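Local structure of BfpC (Escherichia coli, 3VHJ) at residues K37-L41 against M42-L46; D27-T30 against T31-L35; A9-S13 against K14-V18; D118-K121 against F122-H126. The protein takes part in type IV pilus biogenesis as an essential membrane protein, represented here by its N-terminal cytoplasmic domain. The protein carries 1 engineered substitution. All coordinates share one frame; numbering follows the deposited sequence.

Interaction 1: residues K37-L41 against M42-L46; sequences KSLTL and MSSKL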
loop_
_atom_site.group_PDB
_atom_site.type_symbol
_atom_site.label_atom_id
_atom_site.label_comp_id
_atom_site.label_asym_id
_atom_site.label_seq_id
_atom_site.Cartn_x
_atom_site.Cartn_y
_atom_site.Cartn_z
ATOM N N LYS A 37 10.587 -9.739 -12.979
ATOM C CA LYS A 37 9.992 -9.271 -14.225
ATOM C C LYS A 37 9.451 -7.866 -13.997
ATOM O O LYS A 37 9.520 -7.010 -14.877
ATOM C CB LYS A 37 8.860 -10.203 -14.670
ATOM C CG LYS A 37 9.355 -11.526 -15.250
ATOM C CD LYS A 37 8.224 -12.530 -15.469
ATOM C CE LYS A 37 7.182 -12.023 -16.455
ATOM N NZ LYS A 37 6.119 -13.039 -16.696
ATOM N N SER A 38 8.922 -7.634 -12.801
ATOM C CA SER A 38 8.378 -6.328 -12.458
ATOM C C SER A 38 9.508 -5.310 -12.315
ATOM O O SER A 38 9.405 -4.182 -12.801
ATOM C CB SER A 38 7.581 -6.420 -11.153
ATOM O OG SER A 38 7.008 -5.169 -10.820
ATOM N N LEU A 39 10.588 -5.710 -11.649
ATOM C CA LEU A 39 11.739 -4.826 -11.464
ATOM C C LEU A 39 12.313 -4.428 -12.821
ATOM O O LEU A 39 12.669 -3.272 -13.045
ATOM C CB LEU A 39 12.822 -5.526 -10.641
ATOM C CG LEU A 39 12.542 -5.714 -9.147
ATOM C CD1 LEU A 39 13.578 -6.639 -8.551
ATOM C CD2 LEU A 39 12.561 -4.361 -8.447
ATOM N N THR A 40 12.403 -5.397 -13.726
ATOM C CA THR A 40 12.934 -5.141 -15.060
ATOM C C THR A 40 12.022 -4.182 -15.814
ATOM O O THR A 40 12.483 -3.212 -16.414
ATOM C CB THR A 40 13.062 -6.449 -15.862
ATOM O OG1 THR A 40 14.008 -7.303 -15.215
ATOM C CG2 THR A 40 13.534 -6.164 -17.288
ATOM N N LEU A 41 10.725 -4.463 -15.773
ATOM C CA LEU A 41 9.735 -3.633 -16.448
ATOM C C LEU A 41 9.723 -2.197 -15.940
ATOM O O LEU A 41 9.483 -1.269 -16.702
ATOM C CB LEU A 41 8.337 -4.228 -16.269
ATOM C CG LEU A 41 7.177 -3.375 -16.796
ATOM C CD1 LEU A 41 7.251 -3.295 -18.317
ATOM C CD2 LEU A 41 5.856 -3.980 -16.363
HETATM N N MSE A 42 9.984 -2.013 -14.653
HETATM C CA MSE A 42 9.967 -0.675 -14.075
HETATM C C MSE A 42 11.343 -0.041 -13.956
HETATM O O MSE A 42 11.467 1.092 -13.494
HETATM C CB MSE A 42 9.313 -0.721 -12.692
HETATM C CG MSE A 42 7.928 -1.350 -12.681
HETATM SE SE MSE A 42 6.651 -0.479 -13.856
HETATM C CE MSE A 42 6.324 1.079 -12.776
ATOM N N SER A 43 12.373 -0.770 -14.374
ATOM C CA SER A 43 13.742 -0.278 -14.282
ATOM C C SER A 43 14.001 0.164 -12.844
ATOM O O SER A 43 14.526 1.247 -12.595
ATOM C CB SER A 43 13.958 0.897 -15.244
ATOM O OG SER A 43 13.735 0.497 -16.585
ATOM N N SER A 44 13.621 -0.690 -11.900
ATOM C CA SER A 44 13.790 -0.409 -10.482
ATOM C C SER A 44 14.660 -1.457 -9.805
ATOM O O SER A 44 14.741 -2.598 -10.264
ATOM C CB SER A 44 12.425 -0.373 -9.794
ATOM O OG SER A 44 12.570 -0.234 -8.393
ATOM N N LYS A 45 15.310 -1.061 -8.716
ATOM C CA LYS A 45 16.157 -1.974 -7.954
ATOM C C LYS A 45 15.630 -2.106 -6.525
ATOM O O LYS A 45 16.205 -2.823 -5.714
ATOM C CB LYS A 45 17.597 -1.460 -7.893
ATOM C CG LYS A 45 18.286 -1.298 -9.234
ATOM C CD LYS A 45 19.787 -1.102 -9.046
ATOM C CE LYS A 45 20.114 0.169 -8.271
ATOM N NZ LYS A 45 19.813 1.394 -9.061
ATOM N N LEU A 46 14.541 -1.405 -6.228
ATOM C CA LEU A 46 13.950 -1.417 -4.893
ATOM C C LEU A 46 12.783 -2.388 -4.803
ATOM O O LEU A 46 11.853 -2.333 -5.604
ATOM C CB LEU A 46 13.473 -0.010 -4.530
ATOM C CG LEU A 46 14.569 1.056 -4.443
ATOM C CD1 LEU A 46 13.936 2.415 -4.179
ATOM C CD2 LEU A 46 15.552 0.698 -3.330
HETATM O O HOH W 1 15.218 -2.256 -17.294
#
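Leu39 and Thr40 meet Ser43 and Ser44 in a local contact at the C-terminal end of helix 31-42, just before strand 46-52. Met42 N still makes an i to i+4 bond, 2.9 Å from Ser38 O. After it the pattern changes. Ser44 N reaches back to Leu39 O at 3.0 Å, nearly straight (167°) and in the carbonyl plane. Ser43 N donates to Thr40 O at 3.2 Å, but it stands above the carbonyl plane and misses the lone pairs. Ser43 has positive phi, 53°, and the two bonds back into the last turn make this a Schellman motif. The chain is thereby turned off the helix. Leu39 sends its CD2 branch alongside the departing chain, 3.3 Å from Ser44 O and 3.6 Å from Leu46 O. The same leucine packs on Val60 of strand 55-60. Ser44 OG lies anti to the backbone N (chi1 174°) and beside its own carbonyl carbon. From there it accepts from Leu46 N at 3.2 Å, an ST turn, and it also bonds to Gly61 O. On the outer side, a water donates to Thr40 O and is hydrogen-bonded to Ser43 OG. Thr40 OG1 is bonded to Asn36 O. Met42, a selenomethionine, is bent at chi2 and chi3. Its SE comes within 4.2 Å of Leu41 CG, and its side chain also touches Leu21 of strand 21-23.

Interaction 2: residues D27-T30 against T31-L35; sequences DTET and TNQAL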
loop_
_atom_site.group_PDB
_atom_site.type_symbol
_atom_site.label_atom_id
_atom_site.label_comp_id
_atom_site.label_asym_id
_atom_site.label_seq_id
_atom_site.Cartn_x
_atom_site.Cartn_y
_atom_site.Cartn_z
ATOM N N ASP A 27 -0.253 -18.569 -12.011
ATOM C CA ASP A 27 0.020 -19.790 -12.754
ATOM C C ASP A 27 1.256 -20.500 -12.214
ATOM O O ASP A 27 1.395 -20.682 -11.006
ATOM C CB ASP A 27 0.211 -19.453 -14.237
ATOM C CG ASP A 27 0.113 -20.673 -15.136
ATOM O OD1 ASP A 27 -0.935 -21.358 -15.102
ATOM O OD2 ASP A 27 1.081 -20.943 -15.880
ATOM N N THR A 28 2.154 -20.888 -13.110
ATOM C CA THR A 28 3.366 -21.599 -12.719
ATOM C C THR A 28 4.520 -20.650 -12.449
ATOM O O THR A 28 5.664 -21.077 -12.275
ATOM C CB THR A 28 3.813 -22.573 -13.815
ATOM O OG1 THR A 28 4.121 -21.834 -15.004
ATOM C CG2 THR A 28 2.710 -23.587 -14.108
ATOM N N GLU A 29 4.223 -19.358 -12.423
ATOM C CA GLU A 29 5.253 -18.364 -12.175
ATOM C C GLU A 29 5.541 -18.302 -10.678
ATOM O O GLU A 29 4.622 -18.310 -9.861
ATOM C CB GLU A 29 4.784 -16.989 -12.668
ATOM C CG GLU A 29 5.895 -15.964 -12.860
ATOM C CD GLU A 29 5.363 -14.569 -13.164
ATOM O OE1 GLU A 29 6.171 -13.700 -13.550
ATOM O OE2 GLU A 29 4.144 -14.339 -13.003
ATOM N N THR A 30 6.819 -18.256 -10.325
ATOM C CA THR A 30 7.206 -18.161 -8.928
ATOM C C THR A 30 7.204 -16.683 -8.551
ATOM O O THR A 30 7.208 -15.806 -9.420
ATOM C CB THR A 30 8.624 -18.709 -8.687
ATOM O OG1 THR A 30 9.571 -17.907 -9.400
ATOM C CG2 THR A 30 8.726 -20.155 -9.147
ATOM N N THR A 31 7.192 -16.415 -7.252
ATOM C CA THR A 31 7.209 -15.049 -6.752
ATOM C C THR A 31 8.502 -14.383 -7.203
ATOM O O THR A 31 8.501 -13.219 -7.619
ATOM C CB THR A 31 7.128 -15.046 -5.213
ATOM O OG1 THR A 31 5.837 -15.512 -4.821
ATOM C CG2 THR A 31 7.358 -13.651 -4.648
ATOM N N ASN A 32 9.602 -15.130 -7.142
ATOM C CA ASN A 32 10.893 -14.592 -7.539
ATOM C C ASN A 32 10.898 -14.153 -9.002
ATOM O O ASN A 32 11.450 -13.113 -9.338
ATOM C CB ASN A 32 12.002 -15.625 -7.303
ATOM C CG ASN A 32 13.391 -15.038 -7.493
ATOM O OD1 ASN A 32 13.793 -14.121 -6.775
ATOM N ND2 ASN A 32 14.128 -15.558 -8.469
ATOM N N GLN A 33 10.281 -14.943 -9.870
ATOM C CA GLN A 33 10.232 -14.595 -11.287
ATOM C C GLN A 33 9.355 -13.380 -11.526
ATOM O O GLN A 33 9.723 -12.469 -12.269
ATOM C CB GLN A 33 9.692 -15.759 -12.105
ATOM C CG GLN A 33 10.644 -16.919 -12.219
ATOM C CD GLN A 33 10.035 -18.056 -12.996
ATOM O OE1 GLN A 33 9.022 -18.626 -12.590
ATOM N NE2 GLN A 33 10.641 -18.387 -14.127
ATOM N N ALA A 34 8.188 -13.376 -10.897
ATOM C CA ALA A 34 7.255 -12.271 -11.042
ATOM C C ALA A 34 7.906 -10.971 -10.585
ATOM O O ALA A 34 7.811 -9.953 -11.264
ATOM C CB ALA A 34 5.990 -12.545 -10.235
ATOM N N LEU A 35 8.575 -11.007 -9.435
ATOM C CA LEU A 35 9.232 -9.817 -8.912
ATOM C C LEU A 35 10.296 -9.290 -9.860
ATOM O O LEU A 35 10.326 -8.103 -10.177
ATOM C CB LEU A 35 9.872 -10.107 -7.552
ATOM C CG LEU A 35 10.769 -8.998 -6.995
ATOM C CD1 LEU A 35 9.982 -7.702 -6.873
ATOM C CD2 LEU A 35 11.319 -9.420 -5.637
#
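Ala34 N donates to Thr30 O at 3.0 Å, nearly straight at 169°, an i to i+4 bond in the first turn of helix 31-42. Thr30 is the N-cap. Its OG1 sits between the backbone N and the carbonyl carbon (chi1 64°), where it faces the open end of the helix. There it accepts from Gln33 N at 3.1 Å. In return, the Gln33 side chain, with CG beside its own backbone N, reaches back along the cap. Its OE1 takes the Thr30 N-H, with Thr30 N 3.2 Å from Gln33 OE1, in the carbonyl plane and on a lone pair, and the bond is almost linear (173°). The two reciprocal bonds make a capping box. Thr30 OG1 adds a weak bond to the same OE1. Glu29 comes from the preceding loop, its chain extended beyond CG. Its carboxylate ends against the backbone of the first turn, with OE1 3.1 Å from Ala34 CA and 3.5 Å from Ala34 CB. It also forms a weak ion pair with Lys37, one turn further on. Ala34 and Leu35 touch Phe58 of strand 55-60, which places the helix on its sheet. The box itself is neutral, since a glutamine amide stands where an acid might. The Glu29 carboxylate lies close to the first turn, and its negative charge would probably be eased by the N-terminal end of the helix and by Lys37.

Interaction 3: residues A9-S13 against K14-V18; sequences AVIGS and KQYAV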
loop_
_atom_site.group_PDB
_atom_site.type_symbol
_atom_site.label_atom_id
_atom_site.label_comp_id
_atom_site.label_asym_id
_atom_site.label_seq_id
_atom_site.Cartn_x
_atom_site.Cartn_y
_atom_site.Cartn_z
ATOM N N ALA A 9 5.218 8.427 3.504
ATOM C CA ALA A 9 4.191 8.934 4.396
ATOM C C ALA A 9 4.683 8.977 5.832
ATOM O O ALA A 9 5.550 8.199 6.225
ATOM C CB ALA A 9 2.941 8.059 4.300
ATOM N N VAL A 10 4.136 9.906 6.606
ATOM C CA VAL A 10 4.483 10.023 8.014
ATOM C C VAL A 10 3.228 9.708 8.816
ATOM O O VAL A 10 2.162 10.266 8.566
ATOM C CB VAL A 10 4.942 11.451 8.402
ATOM C CG1 VAL A 10 5.156 11.532 9.913
ATOM C CG2 VAL A 10 6.224 11.809 7.680
ATOM N N ILE A 11 3.356 8.786 9.759
ATOM C CA ILE A 11 2.245 8.419 10.621
ATOM C C ILE A 11 2.839 8.418 12.015
ATOM O O ILE A 11 3.564 7.501 12.388
ATOM C CB ILE A 11 1.693 7.021 10.281
ATOM C CG1 ILE A 11 1.204 6.997 8.832
ATOM C CG2 ILE A 11 0.543 6.672 11.221
ATOM C CD1 ILE A 11 0.870 5.612 8.319
ATOM N N GLY A 12 2.547 9.466 12.775
ATOM C CA GLY A 12 3.092 9.564 14.113
ATOM C C GLY A 12 4.583 9.838 14.026
ATOM O O GLY A 12 5.008 10.784 13.363
ATOM N N SER A 13 5.382 9.007 14.684
ATOM C CA SER A 13 6.830 9.184 14.662
ATOM C C SER A 13 7.483 8.239 13.664
ATOM O O SER A 13 8.703 8.079 13.664
ATOM C CB SER A 13 7.419 8.922 16.053
ATOM O OG SER A 13 7.295 7.554 16.414
ATOM N N LYS A 14 6.677 7.614 12.808
ATOM C CA LYS A 14 7.213 6.668 11.834
ATOM C C LYS A 14 7.050 7.116 10.387
ATOM O O LYS A 14 6.090 7.797 10.034
ATOM C CB LYS A 14 6.546 5.300 12.002
ATOM C CG LYS A 14 6.617 4.713 13.408
ATOM C CD LYS A 14 8.041 4.399 13.830
ATOM C CE LYS A 14 8.059 3.780 15.224
ATOM N NZ LYS A 14 9.441 3.520 15.721
ATOM N N GLN A 15 7.999 6.714 9.556
ATOM C CA GLN A 15 7.971 7.038 8.137
ATOM C C GLN A 15 7.782 5.723 7.393
ATOM O O GLN A 15 8.368 4.703 7.768
ATOM C CB GLN A 15 9.276 7.731 7.731
ATOM C CG GLN A 15 9.360 9.169 8.258
ATOM C CD GLN A 15 10.718 9.817 8.050
ATOM O OE1 GLN A 15 10.930 10.971 8.437
ATOM N NE2 GLN A 15 11.645 9.082 7.450
ATOM N N TYR A 16 6.951 5.744 6.357
ATOM C CA TYR A 16 6.664 4.543 5.586
ATOM C C TYR A 16 6.680 4.799 4.095
ATOM O O TYR A 16 6.286 5.872 3.634
ATOM C CB TYR A 16 5.275 4.016 5.918
ATOM C CG TYR A 16 5.054 3.667 7.363
ATOM C CD1 TYR A 16 5.355 2.398 7.842
ATOM C CD2 TYR A 16 4.501 4.593 8.244
ATOM C CE1 TYR A 16 5.104 2.051 9.166
ATOM C CE2 TYR A 16 4.250 4.257 9.573
ATOM C CZ TYR A 16 4.551 2.982 10.024
ATOM O OH TYR A 16 4.283 2.625 11.325
ATOM N N ALA A 17 7.110 3.789 3.348
ATOM C CA ALA A 17 7.127 3.869 1.901
ATOM C C ALA A 17 5.706 3.537 1.462
ATOM O O ALA A 17 5.167 2.495 1.840
ATOM C CB ALA A 17 8.106 2.840 1.330
ATOM N N VAL A 18 5.092 4.430 0.689
ATOM C CA VAL A 18 3.742 4.210 0.182
ATOM C C VAL A 18 3.751 4.386 -1.337
ATOM O O VAL A 18 4.746 4.827 -1.912
ATOM C CB VAL A 18 2.717 5.208 0.813
ATOM C CG1 VAL A 18 2.619 4.972 2.313
ATOM C CG2 VAL A 18 3.143 6.647 0.541
HETATM O O HOH W 2 2.961 4.431 13.050
#
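Lys14 pairs with Ile11 at the closed end of a beta hairpin, strands 8-11 and 14-17. Ile11 N donates to Lys14 O at 2.9 Å. Lys14 N closes the turn to Ile11 O at 3.1 Å, though it lies above that carbonyl's plane. The turn from Ile11 to Lys14 is type II', with Gly12 taking the positive phi of its second position. The Lys14 side chain bends at chi2 and runs back past Ser13. Gln15 faces Val10 in a non-hydrogen-bonded pair. The two side chains lie side by side and point the same way, with Gln15 CG 4.1 Å from Val10 CG2. Ala9 N donates to Tyr16 O and Tyr16 N to Ala9 O, each at 2.8 Å. The Tyr16 CG is beside the backbone N (chi1 -59°), and the ring is crossed by the Ile11 side chain at about a right angle. Ile11 CD1 lies 3.8 Å from Tyr16 CD2. Without the CG1-CD1 branch of Ile11, as with an alanine here, a gap is likely to open beside the tyrosine ring and let it shift. Tyr16 OH and Ile11 O share a water that lies in the ring plane at its edge. Ala17 carries the sheet on through backbone bonds to Val72 and Leu74. Val18 closes the other end, its CG1 3.7 Å from Ala9 CB. Ile11, Tyr16 and Val18 all touch Leu74 of helix 74-77. The chemistry is thus split: backbone bonds set the register, an apolar patch joins the hairpin to that helix, and the tyrosine hydroxyl keeps a polar link to the turn through water.

Interaction 4: residues D118-K121 against F122-H126; sequences DAKK and FFFDH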
loop_
_atom_site.group_PDB
_atom_site.type_symbol
_atom_site.label_atom_id
_atom_site.label_comp_id
_atom_site.label_asym_id
_atom_site.label_seq_id
_atom_site.Cartn_x
_atom_site.Cartn_y
_atom_site.Cartn_z
ATOM N N ASP A 118 -8.079 14.476 -5.484
ATOM C CA ASP A 118 -7.609 13.395 -6.347
ATOM C C ASP A 118 -7.717 12.051 -5.625
ATOM O O ASP A 118 -8.060 11.038 -6.232
ATOM C CB ASP A 118 -6.154 13.641 -6.753
ATOM C CG ASP A 118 -5.993 14.875 -7.614
ATOM O OD1 ASP A 118 -4.838 15.261 -7.892
ATOM O OD2 ASP A 118 -7.022 15.457 -8.015
ATOM N N ALA A 119 -7.407 12.055 -4.332
ATOM C CA ALA A 119 -7.463 10.850 -3.512
ATOM C C ALA A 119 -8.908 10.392 -3.357
ATOM O O ALA A 119 -9.213 9.206 -3.482
ATOM C CB ALA A 119 -6.852 11.124 -2.145
ATOM N N LYS A 120 -9.797 11.342 -3.080
ATOM C CA LYS A 120 -11.213 11.035 -2.925
ATOM C C LYS A 120 -11.754 10.469 -4.238
ATOM O O LYS A 120 -12.472 9.468 -4.247
ATOM C CB LYS A 120 -11.986 12.304 -2.528
ATOM C CG LYS A 120 -13.425 12.053 -2.078
ATOM C CD LYS A 120 -14.113 13.341 -1.626
ATOM C CE LYS A 120 -15.565 13.077 -1.220
ATOM N NZ LYS A 120 -16.257 14.296 -0.700
ATOM N N LYS A 121 -11.390 11.101 -5.350
ATOM C CA LYS A 121 -11.845 10.655 -6.662
ATOM C C LYS A 121 -11.357 9.240 -6.998
ATOM O O LYS A 121 -12.106 8.438 -7.559
ATOM C CB LYS A 121 -11.381 11.638 -7.745
ATOM C CG LYS A 121 -11.797 11.259 -9.164
ATOM C CD LYS A 121 -11.387 12.328 -10.170
ATOM C CE LYS A 121 -11.741 11.921 -11.592
ATOM N NZ LYS A 121 -13.185 11.569 -11.736
ATOM N N PHE A 122 -10.108 8.935 -6.657
ATOM C CA PHE A 122 -9.562 7.607 -6.935
ATOM C C PHE A 122 -10.299 6.574 -6.087
ATOM O O PHE A 122 -10.664 5.500 -6.564
ATOM C CB PHE A 122 -8.071 7.560 -6.603
ATOM C CG PHE A 122 -7.419 6.260 -6.964
ATOM C CD1 PHE A 122 -7.025 6.006 -8.274
ATOM C CD2 PHE A 122 -7.230 5.275 -6.002
ATOM C CE1 PHE A 122 -6.451 4.781 -8.622
ATOM C CE2 PHE A 122 -6.656 4.047 -6.339
ATOM C CZ PHE A 122 -6.266 3.800 -7.653
ATOM N N PHE A 123 -10.505 6.923 -4.824
ATOM C CA PHE A 123 -11.192 6.076 -3.863
ATOM C C PHE A 123 -12.576 5.671 -4.366
ATOM O O PHE A 123 -12.918 4.485 -4.403
ATOM C CB PHE A 123 -11.312 6.840 -2.544
ATOM C CG PHE A 123 -12.038 6.098 -1.462
ATOM C CD1 PHE A 123 -11.516 4.919 -0.931
ATOM C CD2 PHE A 123 -13.219 6.609 -0.930
ATOM C CE1 PHE A 123 -12.155 4.267 0.115
ATOM C CE2 PHE A 123 -13.868 5.963 0.119
ATOM C CZ PHE A 123 -13.333 4.789 0.644
ATOM N N PHE A 124 -13.375 6.661 -4.750
ATOM C CA PHE A 124 -14.719 6.396 -5.244
ATOM C C PHE A 124 -14.756 5.679 -6.588
ATOM O O PHE A 124 -15.527 4.744 -6.771
ATOM C CB PHE A 124 -15.513 7.700 -5.362
ATOM C CG PHE A 124 -16.094 8.175 -4.065
ATOM C CD1 PHE A 124 -15.618 9.328 -3.454
ATOM C CD2 PHE A 124 -17.129 7.471 -3.457
ATOM C CE1 PHE A 124 -16.168 9.780 -2.249
ATOM C CE2 PHE A 124 -17.683 7.910 -2.257
ATOM C CZ PHE A 124 -17.201 9.069 -1.652
ATOM N N ASP A 125 -13.923 6.114 -7.528
ATOM C CA ASP A 125 -13.919 5.505 -8.851
ATOM C C ASP A 125 -13.365 4.086 -8.927
ATOM O O ASP A 125 -13.843 3.281 -9.723
ATOM C CB ASP A 125 -13.147 6.376 -9.850
ATOM C CG ASP A 125 -13.776 7.746 -10.049
ATOM O OD1 ASP A 125 -15.014 7.862 -9.955
ATOM O OD2 ASP A 125 -13.022 8.706 -10.315
ATOM N N HIS A 126 -12.380 3.759 -8.098
ATOM C CA HIS A 126 -11.779 2.431 -8.191
ATOM C C HIS A 126 -11.673 1.578 -6.937
ATOM O O HIS A 126 -11.527 0.363 -7.036
ATOM C CB HIS A 126 -10.370 2.560 -8.774
ATOM C CG HIS A 126 -10.305 3.351 -10.040
ATOM N ND1 HIS A 126 -10.791 2.877 -11.239
ATOM C CD2 HIS A 126 -9.817 4.589 -10.293
ATOM C CE1 HIS A 126 -10.603 3.788 -12.178
ATOM N NE2 HIS A 126 -10.015 4.837 -11.629
#
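The Phe124 ring meets Lys120 at its edge, where Lys120 CG lies in the ring plane, 3.6 Å from Phe124 CE1. The two side chains run side by side and point the same way. The extended lysine also brings CE within 3.5 Å of Phe124 CE1. Replacing the ring of Phe124 by a serine is likely to leave the Lys120 chain without this flank and set it free to turn. The imidazole of His126 has Asp125 CB over one face, offset toward the rim. These residues lie on helix 116-127, one face of which packs on a mixed sheet. Phe123 touches Cys86, Leu88 and Val98 there, while Phe122 reaches Lys111 and Val98. The backbone keeps regular i to i+4 bonds, such as Phe124 N to Lys120 O at 3.0 Å, with a wider pi-type turn at 123-126. On the exposed side, Lys121 and Asp125 form a salt bridge. Lys121 NZ meets Asp125 OD2 on its syn side at 3.2 Å, 15° out of the carboxylate plane. The lysine bends at its last torsion (chi4 54°) to get there. Asp125 OD2 also lies 2.9 Å from Lys121 O, a pair of acceptors with no bond between them.

In the fold
Interactions 1 and 2 hold opposite ends of helix 31-42, their centres about 14 Å apart. Both rely on backbone N-H and C=O groups at a helix end, and the weak Lys37 to Glu29 ion pair joins them. Interaction 2 is a surface contact. The other three are partly buried. Interaction 4 lies mid-helix on helix 116-127, so its backbone needs no cap and its side chains sort by side: Phe122 and Phe123 to the sheet, Phe124 to loop residues, a salt bridge outward. Interaction 3 alone is built from strands, with cross-strand bonds and an apolar patch. It lies on the other side of the chain's centre from interaction 2, about 30 Å away between centres.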